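Local structure of petrobactin biosynthesis protein AsbB (Bacillus anthracis, 3TO3) at residues Q102-V107 and T116-F121; D212-S217 and E349-M354; A403-N406 and N412-R415; E541-H546 and Q561-T566. The protein catalyses the ATP-dependent condensation of spermidine with citryl-spermidine intermediates in the biosynthesis of petrobactin, a siderophore for iron acquisition and virulence. All blocks are in the same frame, centred on the assembly; numbering follows the deposited sequence.

Contact 1: Q102-V107 and T116-F121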
loop_
_atom_site.group_PDB
_atom_site.type_symbol
_atom_site.label_atom_id
_atom_site.label_comp_id
_atom_site.label_asym_id
_atom_site.label_seq_id
_atom_site.Cartn_x
_atom_site.Cartn_y
_atom_site.Cartn_z
ATOM N N GLN B 102 -18.137 -8.339 -8.182
ATOM C CA GLN B 102 -18.998 -9.500 -8.394
ATOM C C GLN B 102 -18.982 -9.959 -9.857
ATOM O O GLN B 102 -18.876 -11.172 -10.142
ATOM C CB GLN B 102 -20.447 -9.222 -7.932
ATOM C CG GLN B 102 -21.311 -10.475 -7.813
ATOM C CD GLN B 102 -22.793 -10.174 -7.604
ATOM O OE1 GLN B 102 -23.189 -9.022 -7.378
ATOM N NE2 GLN B 102 -23.625 -11.225 -7.677
ATOM N N PHE B 103 -19.102 -8.995 -10.775
ATOM C CA PHE B 103 -19.025 -9.314 -12.186
ATOM C C PHE B 103 -17.723 -10.099 -12.423
ATOM O O PHE B 103 -17.748 -11.208 -12.939
ATOM C CB PHE B 103 -19.104 -8.052 -13.069
ATOM C CG PHE B 103 -18.789 -8.317 -14.522
ATOM C CD1 PHE B 103 -19.705 -8.959 -15.340
ATOM C CD2 PHE B 103 -17.551 -7.968 -15.059
ATOM C CE1 PHE B 103 -19.410 -9.234 -16.677
ATOM C CE2 PHE B 103 -17.247 -8.249 -16.386
ATOM C CZ PHE B 103 -18.185 -8.887 -17.195
ATOM N N LEU B 104 -16.586 -9.547 -12.015
ATOM C CA LEU B 104 -15.313 -10.227 -12.278
ATOM C C LEU B 104 -15.187 -11.563 -11.529
ATOM O O LEU B 104 -14.682 -12.546 -12.074
ATOM C CB LEU B 104 -14.110 -9.311 -12.023
ATOM C CG LEU B 104 -13.885 -8.224 -13.082
ATOM C CD1 LEU B 104 -12.643 -7.396 -12.789
ATOM C CD2 LEU B 104 -13.737 -8.833 -14.448
ATOM N N GLU B 105 -15.645 -11.616 -10.285
ATOM C CA GLU B 105 -15.576 -12.883 -9.555
ATOM C C GLU B 105 -16.396 -13.982 -10.234
ATOM O O GLU B 105 -15.940 -15.115 -10.340
ATOM C CB GLU B 105 -15.998 -12.716 -8.090
ATOM C CG GLU B 105 -14.895 -12.164 -7.211
ATOM C CD GLU B 105 -15.409 -11.499 -5.950
ATOM O OE1 GLU B 105 -16.647 -11.496 -5.718
ATOM O OE2 GLU B 105 -14.559 -10.962 -5.198
ATOM N N GLU B 106 -17.602 -13.645 -10.687
ATOM C CA GLU B 106 -18.492 -14.651 -11.271
ATOM C C GLU B 106 -17.986 -15.118 -12.642
ATOM O O GLU B 106 -17.958 -16.297 -12.944
ATOM C CB GLU B 106 -19.942 -14.137 -11.307
ATOM C CG GLU B 106 -20.429 -13.774 -9.904
ATOM C CD GLU B 106 -21.928 -13.499 -9.779
ATOM O OE1 GLU B 106 -22.523 -12.961 -10.728
ATOM O OE2 GLU B 106 -22.508 -13.819 -8.706
ATOM N N VAL B 107 -17.552 -14.177 -13.457
ATOM C CA VAL B 107 -16.990 -14.494 -14.752
ATOM C C VAL B 107 -15.696 -15.318 -14.673
ATOM O O VAL B 107 -15.448 -16.181 -15.503
ATOM C CB VAL B 107 -16.797 -13.167 -15.532
ATOM C CG1 VAL B 107 -15.784 -13.306 -16.645
ATOM C CG2 VAL B 107 -18.136 -12.735 -16.050
ATOM N N THR B 116 -4.371 -13.645 -7.295
ATOM C CA THR B 116 -3.579 -12.497 -6.920
ATOM C C THR B 116 -3.713 -11.323 -7.906
ATOM O O THR B 116 -3.960 -10.195 -7.496
ATOM C CB THR B 116 -2.106 -12.923 -6.821
ATOM O OG1 THR B 116 -1.803 -13.209 -5.459
ATOM C CG2 THR B 116 -1.180 -11.839 -7.326
ATOM N N LYS B 117 -3.540 -11.582 -9.198
ATOM C CA LYS B 117 -3.632 -10.507 -10.176
ATOM C C LYS B 117 -5.075 -10.014 -10.234
ATOM O O LYS B 117 -5.305 -8.816 -10.252
ATOM C CB LYS B 117 -3.128 -10.949 -11.551
ATOM C CG LYS B 117 -1.763 -11.635 -11.525
ATOM C CD LYS B 117 -0.633 -10.626 -11.610
ATOM C CE LYS B 117 -0.672 -9.913 -12.945
ATOM N NZ LYS B 117 0.420 -8.916 -13.167
ATOM N N LEU B 118 -6.034 -10.942 -10.225
ATOM C CA LEU B 118 -7.459 -10.586 -10.181
ATOM C C LEU B 118 -7.816 -9.619 -9.034
ATOM O O LEU B 118 -8.503 -8.632 -9.229
ATOM C CB LEU B 118 -8.307 -11.850 -10.046
ATOM C CG LEU B 118 -9.821 -11.599 -10.083
ATOM C CD1 LEU B 118 -10.170 -10.838 -11.362
ATOM C CD2 LEU B 118 -10.615 -12.908 -10.005
ATOM N N ASP B 119 -7.347 -9.906 -7.827
ATOM C CA ASP B 119 -7.602 -9.007 -6.706
ATOM C C ASP B 119 -7.051 -7.588 -6.926
ATOM O O ASP B 119 -7.767 -6.619 -6.709
ATOM C CB ASP B 119 -7.052 -9.606 -5.404
ATOM C CG ASP B 119 -7.720 -10.943 -5.048
ATOM O OD1 ASP B 119 -8.948 -11.088 -5.310
ATOM O OD2 ASP B 119 -7.008 -11.841 -4.511
ATOM N N SER B 120 -5.782 -7.454 -7.319
ATOM C CA SER B 120 -5.241 -6.129 -7.641
ATOM C C SER B 120 -6.044 -5.387 -8.705
ATOM O O SER B 120 -6.324 -4.196 -8.586
ATOM C CB SER B 120 -3.803 -6.260 -8.116
ATOM O OG SER B 120 -3.042 -6.730 -7.033
ATOM N N PHE B 121 -6.397 -6.103 -9.756
ATOM C CA PHE B 121 -7.141 -5.525 -10.859
ATOM C C PHE B 121 -8.501 -5.011 -10.385
ATOM O O PHE B 121 -8.895 -3.892 -10.725
ATOM C CB PHE B 121 -7.294 -6.560 -11.973
ATOM C CG PHE B 121 -7.900 -6.024 -13.238
ATOM C CD1 PHE B 121 -7.472 -4.817 -13.777
ATOM C CD2 PHE B 121 -8.866 -6.743 -13.907
ATOM C CE1 PHE B 121 -8.018 -4.326 -14.962
ATOM C CE2 PHE B 121 -9.424 -6.265 -15.085
ATOM C CZ PHE B 121 -8.982 -5.055 -15.623
#
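Leu-118 is the first residue of 116-121 to meet the other segment, and its partner is Leu-104. One methyl of its fork, Leu-118 CD1, lies 4.3 Å from Leu-104 CB. This is a loose apolar touch at the base of the Leu-104 side chain. The CA atoms of Leu-104 and Leu-118 are 8.1 Å apart, the shortest such spacing between the segments. Next in sequence is Asp-119. Its CB bond points away from the other helix, but its carboxylate swings back. Asp-119 OD1 ends 5.6 Å from Glu-105 OE2, like charges not in contact, and accepts a hydrogen bond from Gln-115 NE2. The segments belong to two consecutive helices, 100-110 and 115-138, joined by a short link, so this is a local helix-helix packing. Helix 100-110 also packs on the N-terminal antiparallel sheet, where Phe-103 meets Tyr-68 of strand 65-74 edge-to-face. One turn beyond Leu-118 comes Phe-121. Its CG is anti to the backbone N (chi1 -173°), which carries the ring toward helix 100-110. There Leu-104 CD1 reaches the CD2-CE2 bond of the ring, at 4.0 Å from Phe-121 CD2 and 4.1 Å from Phe-121 CE2. The two side chains cross at about a right angle. Leu-31 of helix 18-37 touches both of them, and Phe-121 also touches Arg-576 and Leu-577.

Contact 2: D212-S217 and E349-M354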
loop_
_atom_site.group_PDB
_atom_site.type_symbol
_atom_site.label_atom_id
_atom_site.label_comp_id
_atom_site.label_asym_id
_atom_site.label_seq_id
_atom_site.Cartn_x
_atom_site.Cartn_y
_atom_site.Cartn_z
ATOM N N ASP B 212 24.474 22.237 -15.449
ATOM C CA ASP B 212 24.979 23.377 -14.650
ATOM C C ASP B 212 24.216 24.653 -15.011
ATOM O O ASP B 212 23.918 25.484 -14.157
ATOM C CB ASP B 212 26.479 23.664 -14.893
ATOM C CG ASP B 212 27.428 22.727 -14.137
ATOM O OD1 ASP B 212 28.629 22.704 -14.524
ATOM O OD2 ASP B 212 27.013 22.042 -13.169
ATOM N N LYS B 213 23.937 24.808 -16.300
ATOM C CA LYS B 213 23.308 26.014 -16.850
ATOM C C LYS B 213 21.852 26.068 -16.419
ATOM O O LYS B 213 21.338 27.118 -16.048
ATOM C CB LYS B 213 23.410 25.992 -18.389
ATOM C CG LYS B 213 23.360 27.324 -19.078
ATOM C CD LYS B 213 23.361 27.153 -20.599
ATOM C CE LYS B 213 24.747 26.756 -21.142
ATOM N NZ LYS B 213 24.709 26.283 -22.569
ATOM N N ILE B 214 21.206 24.912 -16.437
ATOM C CA ILE B 214 19.793 24.789 -16.093
ATOM C C ILE B 214 19.482 25.003 -14.607
ATOM O O ILE B 214 18.448 25.556 -14.274
ATOM C CB ILE B 214 19.236 23.433 -16.561
ATOM C CG1 ILE B 214 18.032 23.660 -17.452
ATOM C CG2 ILE B 214 18.831 22.563 -15.379
ATOM C CD1 ILE B 214 16.734 23.704 -16.679
ATOM N N LEU B 215 20.371 24.581 -13.720
ATOM C CA LEU B 215 20.279 24.958 -12.305
ATOM C C LEU B 215 20.373 26.465 -12.057
ATOM O O LEU B 215 19.768 26.983 -11.122
ATOM C CB LEU B 215 21.413 24.332 -11.506
ATOM C CG LEU B 215 21.304 22.917 -10.996
ATOM C CD1 LEU B 215 22.312 22.804 -9.885
ATOM C CD2 LEU B 215 19.907 22.642 -10.491
ATOM N N LYS B 216 21.173 27.164 -12.852
ATOM C CA LYS B 216 21.249 28.604 -12.692
ATOM C C LYS B 216 19.824 29.130 -12.720
ATOM O O LYS B 216 19.360 29.715 -11.742
ATOM C CB LYS B 216 22.051 29.239 -13.824
ATOM C CG LYS B 216 23.564 29.124 -13.679
ATOM C CD LYS B 216 24.125 30.105 -12.652
ATOM C CE LYS B 216 25.622 30.388 -12.879
ATOM N NZ LYS B 216 26.202 31.384 -11.911
ATOM N N SER B 217 19.115 28.837 -13.810
ATOM C CA SER B 217 17.785 29.381 -14.067
ATOM C C SER B 217 16.725 28.832 -13.129
ATOM O O SER B 217 15.858 29.550 -12.667
ATOM C CB SER B 217 17.366 29.028 -15.489
ATOM O OG SER B 217 18.489 28.934 -16.344
ATOM N N GLU B 349 13.819 16.726 -24.025
ATOM C CA GLU B 349 14.074 16.474 -22.630
ATOM C C GLU B 349 15.561 16.787 -22.568
ATOM O O GLU B 349 16.395 15.931 -22.816
ATOM C CB GLU B 349 13.795 14.963 -22.398
ATOM C CG GLU B 349 12.254 14.634 -22.455
ATOM C CD GLU B 349 11.864 13.204 -22.860
ATOM O OE1 GLU B 349 12.682 12.262 -22.886
ATOM O OE2 GLU B 349 10.685 13.007 -23.168
ATOM N N PHE B 350 15.892 17.996 -22.121
ATOM C CA PHE B 350 17.224 18.501 -22.402
ATOM C C PHE B 350 18.171 18.370 -21.214
ATOM O O PHE B 350 19.375 18.638 -21.312
ATOM C CB PHE B 350 17.170 19.950 -22.940
ATOM C CG PHE B 350 16.577 20.922 -21.975
ATOM C CD1 PHE B 350 15.211 21.176 -21.983
ATOM C CD2 PHE B 350 17.367 21.549 -21.031
ATOM C CE1 PHE B 350 14.648 22.039 -21.088
ATOM C CE2 PHE B 350 16.805 22.417 -20.122
ATOM C CZ PHE B 350 15.435 22.670 -20.153
ATOM N N SER B 351 17.628 17.937 -20.092
ATOM C CA SER B 351 18.447 17.756 -18.914
ATOM C C SER B 351 17.814 16.733 -17.979
ATOM O O SER B 351 16.589 16.541 -18.002
ATOM C CB SER B 351 18.615 19.097 -18.235
ATOM O OG SER B 351 19.592 19.021 -17.242
ATOM N N SER B 352 18.629 16.059 -17.173
ATOM C CA SER B 352 18.076 15.065 -16.259
ATOM C C SER B 352 19.046 14.836 -15.133
ATOM O O SER B 352 20.201 15.110 -15.284
ATOM C CB SER B 352 17.816 13.746 -16.973
ATOM O OG SER B 352 19.045 13.127 -17.256
ATOM N N VAL B 353 18.556 14.370 -13.995
ATOM C CA VAL B 353 19.410 14.126 -12.851
ATOM C C VAL B 353 18.709 13.109 -11.983
ATOM O O VAL B 353 17.485 13.034 -11.998
ATOM C CB VAL B 353 19.626 15.411 -12.046
ATOM C CG1 VAL B 353 18.318 15.849 -11.397
ATOM C CG2 VAL B 353 20.730 15.215 -11.011
HETATM N N MSE B 354 19.469 12.340 -11.220
HETATM C CA MSE B 354 18.875 11.340 -10.342
HETATM C C MSE B 354 19.786 10.902 -9.178
HETATM O O MSE B 354 21.009 11.075 -9.190
HETATM C CB MSE B 354 18.567 10.116 -11.152
HETATM C CG MSE B 354 19.852 9.367 -11.389
HETATM SE SE MSE B 354 19.620 7.969 -12.655
HETATM C CE MSE B 354 20.638 8.740 -14.142
#
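Ile-214 and Phe-350 meet at about a right angle. The isoleucine comes to the rim of the phenyl ring, close to the ring plane, and not over a face. Its methyl Ile-214 CD1 is 3.7 Å from Phe-350 CE2 and 3.9 Å from Phe-350 CZ. Ile-214 CG1 is modelled still nearer to the ring, too near for two carbons, so that detail is doubtful. Phe-350 holds CG between its backbone N and carbonyl carbon (chi1 62°), and its ring end comes nearer to the helix than its CB bond suggests. The second branch of Ile-214 goes elsewhere. Its methyl Ile-214 CG2 lies 4.1 Å from Ser-351 OG, whose polar partner is Asn-207 ND2. The backbone of Phe-350 is not extended (psi -6°), and Phe-350 and Ser-351 both reach helix 208-219. Phe-350 also touches Ile-210 of this helix. Further along the strand the usual alternation holds. Val-353 touches Tyr-211 of helix 208-219, while Ser-352 and Met-354, a selenomethionine, pack on helix 315-333. Strand 345-355 of the mixed sheet is thus flanked by a helix on each face, an alpha/beta layering within the IucA/IucC family region.

Contact 3: A403-N406 and N412-R415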
loop_
_atom_site.group_PDB
_atom_site.type_symbol
_atom_site.label_atom_id
_atom_site.label_comp_id
_atom_site.label_asym_id
_atom_site.label_seq_id
_atom_site.Cartn_x
_atom_site.Cartn_y
_atom_site.Cartn_z
ATOM N N ALA B 403 -17.278 22.698 -32.731
ATOM C CA ALA B 403 -17.225 23.982 -33.428
ATOM C C ALA B 403 -16.257 23.925 -34.607
ATOM O O ALA B 403 -16.585 24.370 -35.686
ATOM C CB ALA B 403 -16.867 25.127 -32.492
ATOM N N TRP B 404 -15.071 23.361 -34.420
ATOM C CA TRP B 404 -14.131 23.283 -35.531
ATOM C C TRP B 404 -14.706 22.526 -36.722
ATOM O O TRP B 404 -14.517 22.927 -37.871
ATOM C CB TRP B 404 -12.805 22.628 -35.105
ATOM C CG TRP B 404 -12.088 23.390 -34.055
ATOM C CD1 TRP B 404 -12.327 24.686 -33.657
ATOM C CD2 TRP B 404 -11.022 22.905 -33.233
ATOM N NE1 TRP B 404 -11.457 25.027 -32.648
ATOM C CE2 TRP B 404 -10.650 23.956 -32.369
ATOM C CE3 TRP B 404 -10.336 21.684 -33.155
ATOM C CZ2 TRP B 404 -9.623 23.826 -31.441
ATOM C CZ3 TRP B 404 -9.323 21.551 -32.235
ATOM C CH2 TRP B 404 -8.970 22.618 -31.386
ATOM N N LEU B 405 -15.349 21.397 -36.456
ATOM C CA LEU B 405 -15.897 20.619 -37.549
ATOM C C LEU B 405 -16.931 21.440 -38.326
ATOM O O LEU B 405 -16.952 21.379 -39.551
ATOM C CB LEU B 405 -16.480 19.270 -37.095
ATOM C CG LEU B 405 -15.528 18.283 -36.415
ATOM C CD1 LEU B 405 -16.283 17.031 -35.916
ATOM C CD2 LEU B 405 -14.411 17.918 -37.367
ATOM N N ASN B 406 -17.760 22.190 -37.601
ATOM C CA ASN B 406 -18.772 23.038 -38.223
ATOM C C ASN B 406 -18.108 24.104 -39.104
ATOM O O ASN B 406 -18.577 24.403 -40.211
ATOM C CB ASN B 406 -19.699 23.688 -37.169
ATOM C CG ASN B 406 -20.570 22.675 -36.424
ATOM O OD1 ASN B 406 -20.680 21.511 -36.811
ATOM N ND2 ASN B 406 -21.191 23.123 -35.340
ATOM N N ASN B 412 -12.511 18.115 -44.714
ATOM C CA ASN B 412 -11.355 19.010 -44.801
ATOM C C ASN B 412 -10.522 19.028 -43.542
ATOM O O ASN B 412 -9.299 19.112 -43.610
ATOM C CB ASN B 412 -11.747 20.452 -45.135
ATOM C CG ASN B 412 -12.424 20.560 -46.458
ATOM O OD1 ASN B 412 -12.235 19.705 -47.328
ATOM N ND2 ASN B 412 -13.244 21.602 -46.626
ATOM N N TRP B 413 -11.189 18.993 -42.395
ATOM C CA TRP B 413 -10.483 19.067 -41.130
ATOM C C TRP B 413 -9.684 17.778 -40.930
ATOM O O TRP B 413 -8.528 17.812 -40.548
ATOM C CB TRP B 413 -11.461 19.289 -39.972
ATOM C CG TRP B 413 -10.788 19.569 -38.660
ATOM C CD1 TRP B 413 -10.395 20.792 -38.182
ATOM C CD2 TRP B 413 -10.406 18.613 -37.672
ATOM N NE1 TRP B 413 -9.807 20.657 -36.956
ATOM C CE2 TRP B 413 -9.802 19.330 -36.612
ATOM C CE3 TRP B 413 -10.530 17.216 -37.570
ATOM C CZ2 TRP B 413 -9.304 18.695 -35.465
ATOM C CZ3 TRP B 413 -10.048 16.589 -36.454
ATOM C CH2 TRP B 413 -9.443 17.330 -35.404
ATOM N N LEU B 414 -10.301 16.645 -41.218
ATOM C CA LEU B 414 -9.637 15.354 -41.047
ATOM C C LEU B 414 -8.436 15.202 -41.996
ATOM O O LEU B 414 -7.387 14.715 -41.598
ATOM C CB LEU B 414 -10.640 14.214 -41.229
ATOM C CG LEU B 414 -10.140 12.780 -41.131
ATOM C CD1 LEU B 414 -9.506 12.479 -39.757
ATOM C CD2 LEU B 414 -11.279 11.833 -41.441
ATOM N N ARG B 415 -8.566 15.644 -43.241
ATOM C CA ARG B 415 -7.414 15.634 -44.132
ATOM C C ARG B 415 -6.261 16.511 -43.627
ATOM O O ARG B 415 -5.116 16.064 -43.586
ATOM C CB ARG B 415 -7.801 16.080 -45.523
ATOM C CG ARG B 415 -8.756 15.142 -46.187
ATOM C CD ARG B 415 -8.913 15.526 -47.649
ATOM N NE ARG B 415 -9.741 14.546 -48.331
ATOM C CZ ARG B 415 -9.266 13.427 -48.866
ATOM N NH1 ARG B 415 -7.968 13.162 -48.798
ATOM N NH2 ARG B 415 -10.083 12.580 -49.474
#
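Two successive helices, 402-408 and 410-432, meet here across the one-residue break between them. Three side chains meet between the helices: Trp-404 and Leu-405 from the short helix, and Trp-413 from the long one. Trp-413 has CG anti to its backbone N (chi1 -172°), which sends the indole toward helix 402-408. Trp-404 presents the edge of its benzo ring to it. Trp-404 CE3 lies 3.9 Å from Trp-413 CZ2, which sits near the plane of the Trp-404 indole. Relative to the Trp-413 ring the approach is oblique. Trp-404 CB adds a touch on Trp-413 NE1 at 4.0 Å. Leu-405 uses a single methyl. Leu-405 CD2 stands above the Trp-413 plane, offset toward the rim, 3.9 Å from Trp-413 CE3 and 4.1 Å from Trp-413 CD2. Both partners come from the same side of the Trp-413 indole. Leu-390 touches both tryptophans, and it precedes Tyr-391, a residue that binds ATP. The Tyr-391 side chain is about 8 Å from that of Trp-413. The Trp-413 side chain is about 14 Å from the bound ATP, beyond direct contact. The contacts between the segments are apolar. The one polar atom of the buried Trp-413 side chain, NE1, gives its hydrogen to Gly-450 O. That bond would limit rotation of the indole, and Leu-405 and Trp-404, on one side of the ring, probably restrict its tilt.

Contact 4: E541-H546 and Q561-T566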
loop_
_atom_site.group_PDB
_atom_site.type_symbol
_atom_site.label_atom_id
_atom_site.label_comp_id
_atom_site.label_asym_id
_atom_site.label_seq_id
_atom_site.Cartn_x
_atom_site.Cartn_y
_atom_site.Cartn_z
ATOM N N GLU B 541 -5.541 7.446 -48.612
ATOM C CA GLU B 541 -5.236 8.431 -49.640
ATOM C C GLU B 541 -4.079 9.345 -49.226
ATOM O O GLU B 541 -3.146 9.603 -50.019
ATOM C CB GLU B 541 -6.458 9.291 -49.963
ATOM C CG GLU B 541 -7.533 8.621 -50.774
ATOM C CD GLU B 541 -8.830 9.440 -50.834
ATOM O OE1 GLU B 541 -8.767 10.682 -50.839
ATOM O OE2 GLU B 541 -9.919 8.842 -50.874
ATOM N N GLU B 542 -4.149 9.849 -47.996
ATOM C CA GLU B 542 -3.129 10.761 -47.507
ATOM C C GLU B 542 -1.738 10.139 -47.373
ATOM O O GLU B 542 -0.734 10.787 -47.680
ATOM C CB GLU B 542 -3.558 11.407 -46.200
ATOM C CG GLU B 542 -4.773 12.231 -46.403
ATOM C CD GLU B 542 -4.556 13.346 -47.397
ATOM O OE1 GLU B 542 -3.381 13.638 -47.730
ATOM O OE2 GLU B 542 -5.570 13.932 -47.838
ATOM N N ILE B 543 -1.685 8.897 -46.914
ATOM C CA ILE B 543 -0.427 8.184 -46.825
ATOM C C ILE B 543 0.095 8.056 -48.250
ATOM O O ILE B 543 1.236 8.402 -48.527
ATOM C CB ILE B 543 -0.601 6.786 -46.154
ATOM C CG1 ILE B 543 -0.806 6.919 -44.643
ATOM C CG2 ILE B 543 0.599 5.884 -46.434
ATOM C CD1 ILE B 543 -1.450 5.607 -43.974
ATOM N N GLU B 544 -0.752 7.582 -49.160
ATOM C CA GLU B 544 -0.350 7.422 -50.556
ATOM C C GLU B 544 0.124 8.737 -51.175
ATOM O O GLU B 544 1.125 8.757 -51.882
ATOM C CB GLU B 544 -1.475 6.829 -51.410
ATOM C CG GLU B 544 -1.693 5.332 -51.221
ATOM C CD GLU B 544 -0.494 4.471 -51.612
ATOM O OE1 GLU B 544 0.111 4.709 -52.684
ATOM O OE2 GLU B 544 -0.169 3.536 -50.841
ATOM N N ASN B 545 -0.611 9.811 -50.905
ATOM C CA ASN B 545 -0.272 11.126 -51.433
ATOM C C ASN B 545 1.145 11.561 -51.002
ATOM O O ASN B 545 1.909 12.116 -51.813
ATOM C CB ASN B 545 -1.337 12.173 -51.033
ATOM C CG ASN B 545 -2.550 12.204 -51.991
ATOM O OD1 ASN B 545 -3.628 12.696 -51.634
ATOM N ND2 ASN B 545 -2.367 11.691 -53.207
ATOM N N HIS B 546 1.491 11.293 -49.737
ATOM C CA HIS B 546 2.806 11.629 -49.187
ATOM C C HIS B 546 3.902 10.826 -49.873
ATOM O O HIS B 546 4.835 11.390 -50.442
ATOM C CB HIS B 546 2.895 11.362 -47.684
ATOM C CG HIS B 546 4.258 11.626 -47.118
ATOM N ND1 HIS B 546 4.744 12.902 -46.910
ATOM C CD2 HIS B 546 5.244 10.781 -46.731
ATOM C CE1 HIS B 546 5.968 12.832 -46.416
ATOM N NE2 HIS B 546 6.297 11.557 -46.302
ATOM N N GLN B 561 4.714 -2.887 -44.588
ATOM C CA GLN B 561 3.415 -3.550 -44.647
ATOM C C GLN B 561 2.295 -2.909 -43.795
ATOM O O GLN B 561 1.663 -3.581 -42.992
ATOM C CB GLN B 561 3.583 -5.005 -44.225
ATOM C CG GLN B 561 4.490 -5.809 -45.109
ATOM C CD GLN B 561 3.758 -6.975 -45.741
ATOM O OE1 GLN B 561 3.913 -8.128 -45.318
ATOM N NE2 GLN B 561 2.939 -6.680 -46.750
ATOM N N LEU B 562 2.049 -1.619 -43.970
ATOM C CA LEU B 562 0.986 -0.961 -43.244
ATOM C C LEU B 562 -0.385 -1.387 -43.739
ATOM O O LEU B 562 -1.397 -1.119 -43.080
ATOM C CB LEU B 562 1.114 0.544 -43.407
ATOM C CG LEU B 562 2.405 1.102 -42.851
ATOM C CD1 LEU B 562 2.314 2.604 -42.899
ATOM C CD2 LEU B 562 2.576 0.617 -41.432
ATOM N N TYR B 563 -0.419 -1.969 -44.936
ATOM C CA TYR B 563 -1.667 -2.434 -45.563
ATOM C C TYR B 563 -1.919 -3.920 -45.326
ATOM O O TYR B 563 -2.795 -4.513 -45.981
ATOM C CB TYR B 563 -1.710 -2.119 -47.063
ATOM C CG TYR B 563 -1.523 -0.652 -47.377
ATOM C CD1 TYR B 563 -1.856 0.320 -46.449
ATOM C CD2 TYR B 563 -1.026 -0.242 -48.607
ATOM C CE1 TYR B 563 -1.694 1.667 -46.724
ATOM C CE2 TYR B 563 -0.866 1.097 -48.901
ATOM C CZ TYR B 563 -1.204 2.049 -47.958
ATOM O OH TYR B 563 -1.037 3.386 -48.246
ATOM N N THR B 564 -1.098 -4.561 -44.494
ATOM C CA THR B 564 -1.323 -5.996 -44.247
ATOM C C THR B 564 -2.755 -6.220 -43.736
ATOM O O THR B 564 -3.330 -5.368 -43.023
ATOM C CB THR B 564 -0.313 -6.602 -43.251
ATOM O OG1 THR B 564 -0.364 -8.032 -43.322
ATOM C CG2 THR B 564 -0.638 -6.160 -41.834
ATOM N N PRO B 565 -3.350 -7.347 -44.135
ATOM C CA PRO B 565 -4.743 -7.686 -43.815
ATOM C C PRO B 565 -4.975 -7.802 -42.317
ATOM O O PRO B 565 -5.966 -7.284 -41.807
ATOM C CB PRO B 565 -4.934 -9.051 -44.475
ATOM C CG PRO B 565 -3.928 -9.055 -45.620
ATOM C CD PRO B 565 -2.739 -8.294 -45.080
ATOM N N THR B 566 -4.062 -8.474 -41.626
ATOM C CA THR B 566 -4.186 -8.678 -40.195
ATOM C C THR B 566 -2.824 -8.437 -39.559
ATOM O O THR B 566 -1.796 -8.553 -40.226
ATOM C CB THR B 566 -4.657 -10.113 -39.859
ATOM O OG1 THR B 566 -3.640 -11.029 -40.223
ATOM C CG2 THR B 566 -5.929 -10.501 -40.642
#
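Segment 541-546 is regular helix, whereas 561-566 is a loop after helix 554-560 that runs into strand 566-570. Gln-561 leaves the helix with a positive phi of 58°. A type I beta turn follows from Gln-561 to Thr-564, closed by Thr-564 N to Gln-561 O at 3.3 Å. The backbones stay well apart, with the nearest CA atoms, those of Ile-543 and Leu-562, at 9.9 Å. Tyr-563, inside the turn, spans the gap. Tyr-563 OH donates a hydrogen bond to Glu-544 OE2 at 2.7 Å. Glu-544 OE2 accepts it with its anti lone pair, on the side away from OE1. The glutamate chain is bent at chi2 (-62°), which brings the carboxylate to the tyrosine. Glu-544 OE2 lies at the ring edge, near its plane, 3.2 Å from Tyr-563 CE2. The carboxylate is turned 43° from the ring. Ile-543 also packs on the hydroxyl. Its methyl Ile-543 CG2 is 3.5 Å from Tyr-563 OH, and the two side chains run past each other in opposite directions. The bond probably favours a charged Glu-544. Phe-557 of helix 554-560 touches both Ile-543 and Glu-544. Leu-592 and Arg-596 of helix 591-600 touch Tyr-563. The arrangement is a turn tied to a neighbouring helix by one tyrosine-glutamate bond, in the helical C-terminal part of the FhuF-like region.

The four contacts follow one another along the chain, each closing before the next opens. Contacts 1 and 2 lie on opposite sides of the chain's centre, their own centres 44 Å apart. Contact 1 belongs to the N-terminal helices and contact 2 to the mixed sheet of the IucA/IucC region. Contacts 3 and 4 sit about 40 Å from either of these but only 22 Å from each other, centre to centre. They are joined directly. Arg-415 of helix 410-432 makes salt bridges to two residues of helix 532-547, Arg-415 NH2 to Glu-541 OE1 and Arg-415 NH1 to Glu-542 OE2, each at 2.7 Å. The helix bearing Trp-413 is thus tied by two salt bridges to helix 532-547.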